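Local atomic coordinates of TetR family transcriptional regulator (Mycobacterium smegmatis, PDB entry 5XS9), a protein that probably acts as a DNA-binding transcriptional repressor of the TetR family, regulating genes of biotin metabolism. Residues A[3-8]-A[42-47]. Numbering follows the deposited sequence.
Sequences LHKPDV and WHFANK
The imidazole of H43 reaches into the start of helix 5-19 and the loop before it, where L3 and K5 receive it, with V8 CG2 more distantly near CD2. L3 O lies at the edge of the ring, near its plane, and accepts a weak hydrogen bond from H43 NE2 at 3.2 Å, bent to 122° at the hydrogen. L3 also touches this end of the ring with its side chain, its CB lying 3.5 Å from H43 NE2 and its CD1 4.0 Å from H43 CD2. Over one ring face sits the backbone of K5 at CA, with K5 CB 3.7 Å from H43 ND1. With CG anti to the backbone N (chi1 178°), the extended K5 chain runs past H43 in the opposite direction and brings its CE to 4.0 Å from F44 CE1. V8 CG1 approaches the F44 ring at its edge, 3.7 Å from CE2. Within the N-terminal helix-turn-helix DNA-binding domain of a TetR-family regulator, the contact ties the start of helix 5-19 to the loop leading into helix 47-58. F44 is buried against M26 of helix 26-33 and L50 and A53 of helix 47-58, while V8 packs on L29 and L33. Farther along the loop, N46 caps helix 47-58 through OD1 to E49 N, and E49 OE1 accepts a hydrogen bond from A45 N.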
loop_
_atom_site.group_PDB
_atom_site.type_symbol
_atom_site.label_atom_id
_atom_site.label_comp_id
_atom_site.label_asym_id
_atom_site.label_seq_id
_atom_site.Cartn_x
_atom_site.Cartn_y
_atom_site.Cartn_z
ATOM N N LEU A 3 26.871 16.895 -15.790
ATOM C CA LEU A 3 25.499 16.449 -15.465
ATOM C C LEU A 3 24.744 17.411 -14.566
ATOM O O LEU A 3 25.198 17.688 -13.461
ATOM C CB LEU A 3 25.515 15.104 -14.750
ATOM C CG LEU A 3 25.426 13.821 -15.546
ATOM C CD1 LEU A 3 25.144 12.709 -14.546
ATOM C CD2 LEU A 3 24.353 13.899 -16.626
ATOM N N HIS A 4 23.569 17.845 -15.020
ATOM C CA HIS A 4 22.697 18.720 -14.268
ATOM C C HIS A 4 21.633 17.835 -13.544
ATOM O O HIS A 4 20.911 17.070 -14.169
ATOM C CB HIS A 4 22.080 19.727 -15.257
ATOM C CG HIS A 4 21.355 20.876 -14.621
ATOM N ND1 HIS A 4 21.870 21.603 -13.565
ATOM C CD2 HIS A 4 20.156 21.443 -14.917
ATOM C CE1 HIS A 4 21.009 22.552 -13.226
ATOM N NE2 HIS A 4 19.965 22.480 -14.036
ATOM N N LYS A 5 21.564 17.941 -12.226
ATOM C CA LYS A 5 20.717 17.074 -11.383
ATOM C C LYS A 5 19.259 17.065 -11.809
ATOM O O LYS A 5 18.689 15.996 -11.934
ATOM C CB LYS A 5 20.868 17.411 -9.914
ATOM C CG LYS A 5 19.985 16.565 -9.028
ATOM C CD LYS A 5 20.458 16.679 -7.604
ATOM C CE LYS A 5 19.407 16.176 -6.654
ATOM N NZ LYS A 5 20.062 15.819 -5.373
ATOM N N PRO A 6 18.661 18.241 -12.089
ATOM C CA PRO A 6 17.345 18.224 -12.704
ATOM C C PRO A 6 17.168 17.360 -13.950
ATOM O O PRO A 6 16.110 16.700 -14.109
ATOM C CB PRO A 6 17.116 19.698 -13.027
ATOM C CG PRO A 6 17.773 20.415 -11.897
ATOM C CD PRO A 6 18.979 19.585 -11.546
ATOM N N ASP A 7 18.161 17.357 -14.834
ATOM C CA ASP A 7 18.122 16.493 -16.028
ATOM C C ASP A 7 18.190 15.022 -15.652
ATOM O O ASP A 7 17.601 14.199 -16.300
ATOM C CB ASP A 7 19.289 16.792 -17.012
ATOM C CG ASP A 7 19.184 18.170 -17.655
ATOM O OD1 ASP A 7 18.091 18.546 -18.124
ATOM O OD2 ASP A 7 20.205 18.875 -17.711
ATOM N N VAL A 8 18.986 14.703 -14.651
ATOM C CA VAL A 8 19.111 13.325 -14.212
ATOM C C VAL A 8 17.744 12.815 -13.697
ATOM O O VAL A 8 17.268 11.748 -14.113
ATOM C CB VAL A 8 20.210 13.186 -13.152
ATOM C CG1 VAL A 8 20.241 11.776 -12.580
ATOM C CG2 VAL A 8 21.565 13.543 -13.798
ATOM N N TRP A 42 27.777 11.187 -8.146
ATOM C CA TRP A 42 28.054 12.539 -7.719
ATOM C C TRP A 42 26.750 13.196 -7.304
ATOM O O TRP A 42 26.786 14.148 -6.584
ATOM C CB TRP A 42 28.766 13.338 -8.842
ATOM C CG TRP A 42 30.192 12.958 -8.949
ATOM C CD1 TRP A 42 30.719 12.028 -9.773
ATOM C CD2 TRP A 42 31.268 13.434 -8.141
ATOM N NE1 TRP A 42 32.067 11.891 -9.544
ATOM C CE2 TRP A 42 32.433 12.764 -8.561
ATOM C CE3 TRP A 42 31.366 14.377 -7.117
ATOM C CZ2 TRP A 42 33.680 12.987 -7.982
ATOM C CZ3 TRP A 42 32.619 14.615 -6.545
ATOM C CH2 TRP A 42 33.757 13.915 -6.988
ATOM N N HIS A 43 25.615 12.665 -7.747
ATOM C CA HIS A 43 24.312 13.242 -7.428
ATOM C C HIS A 43 23.533 12.422 -6.449
ATOM O O HIS A 43 22.781 12.985 -5.706
ATOM C CB HIS A 43 23.511 13.375 -8.694
ATOM C CG HIS A 43 24.110 14.332 -9.645
ATOM N ND1 HIS A 43 24.119 15.687 -9.406
ATOM C CD2 HIS A 43 24.777 14.144 -10.803
ATOM C CE1 HIS A 43 24.719 16.298 -10.407
ATOM N NE2 HIS A 43 25.118 15.386 -11.271
ATOM N N PHE A 44 23.681 11.090 -6.483
ATOM C CA PHE A 44 23.017 10.212 -5.552
ATOM C C PHE A 44 23.952 9.173 -5.089
ATOM O O PHE A 44 24.642 8.577 -5.894
ATOM C CB PHE A 44 21.863 9.539 -6.265
ATOM C CG PHE A 44 20.920 10.504 -6.921
ATOM C CD1 PHE A 44 20.115 11.325 -6.141
ATOM C CD2 PHE A 44 20.834 10.584 -8.298
ATOM C CE1 PHE A 44 19.242 12.209 -6.732
ATOM C CE2 PHE A 44 19.966 11.464 -8.882
ATOM C CZ PHE A 44 19.183 12.273 -8.094
ATOM N N ALA A 45 23.974 8.925 -3.796
ATOM C CA ALA A 45 24.835 7.918 -3.243
ATOM C C ALA A 45 24.367 6.511 -3.526
ATOM O O ALA A 45 25.196 5.596 -3.518
ATOM C CB ALA A 45 25.036 8.118 -1.768
ATOM N N ASN A 46 23.078 6.314 -3.794
ATOM C CA ASN A 46 22.536 4.968 -3.915
ATOM C C ASN A 46 21.183 5.031 -4.547
ATOM O O ASN A 46 20.654 6.121 -4.760
ATOM C CB ASN A 46 22.500 4.229 -2.572
ATOM C CG ASN A 46 21.731 4.990 -1.501
ATOM O OD1 ASN A 46 20.636 5.514 -1.717
ATOM N ND2 ASN A 46 22.337 5.106 -0.358
ATOM N N LYS A 47 20.646 3.873 -4.920
ATOM C CA LYS A 47 19.353 3.843 -5.579
ATOM C C LYS A 47 18.217 4.429 -4.708
ATOM O O LYS A 47 17.307 5.051 -5.244
ATOM C CB LYS A 47 18.963 2.444 -6.005
ATOM C CG LYS A 47 17.604 2.447 -6.740
ATOM C CD LYS A 47 17.418 1.472 -7.899
ATOM C CE LYS A 47 16.802 0.175 -7.466
ATOM N NZ LYS A 47 17.591 -0.304 -6.303
#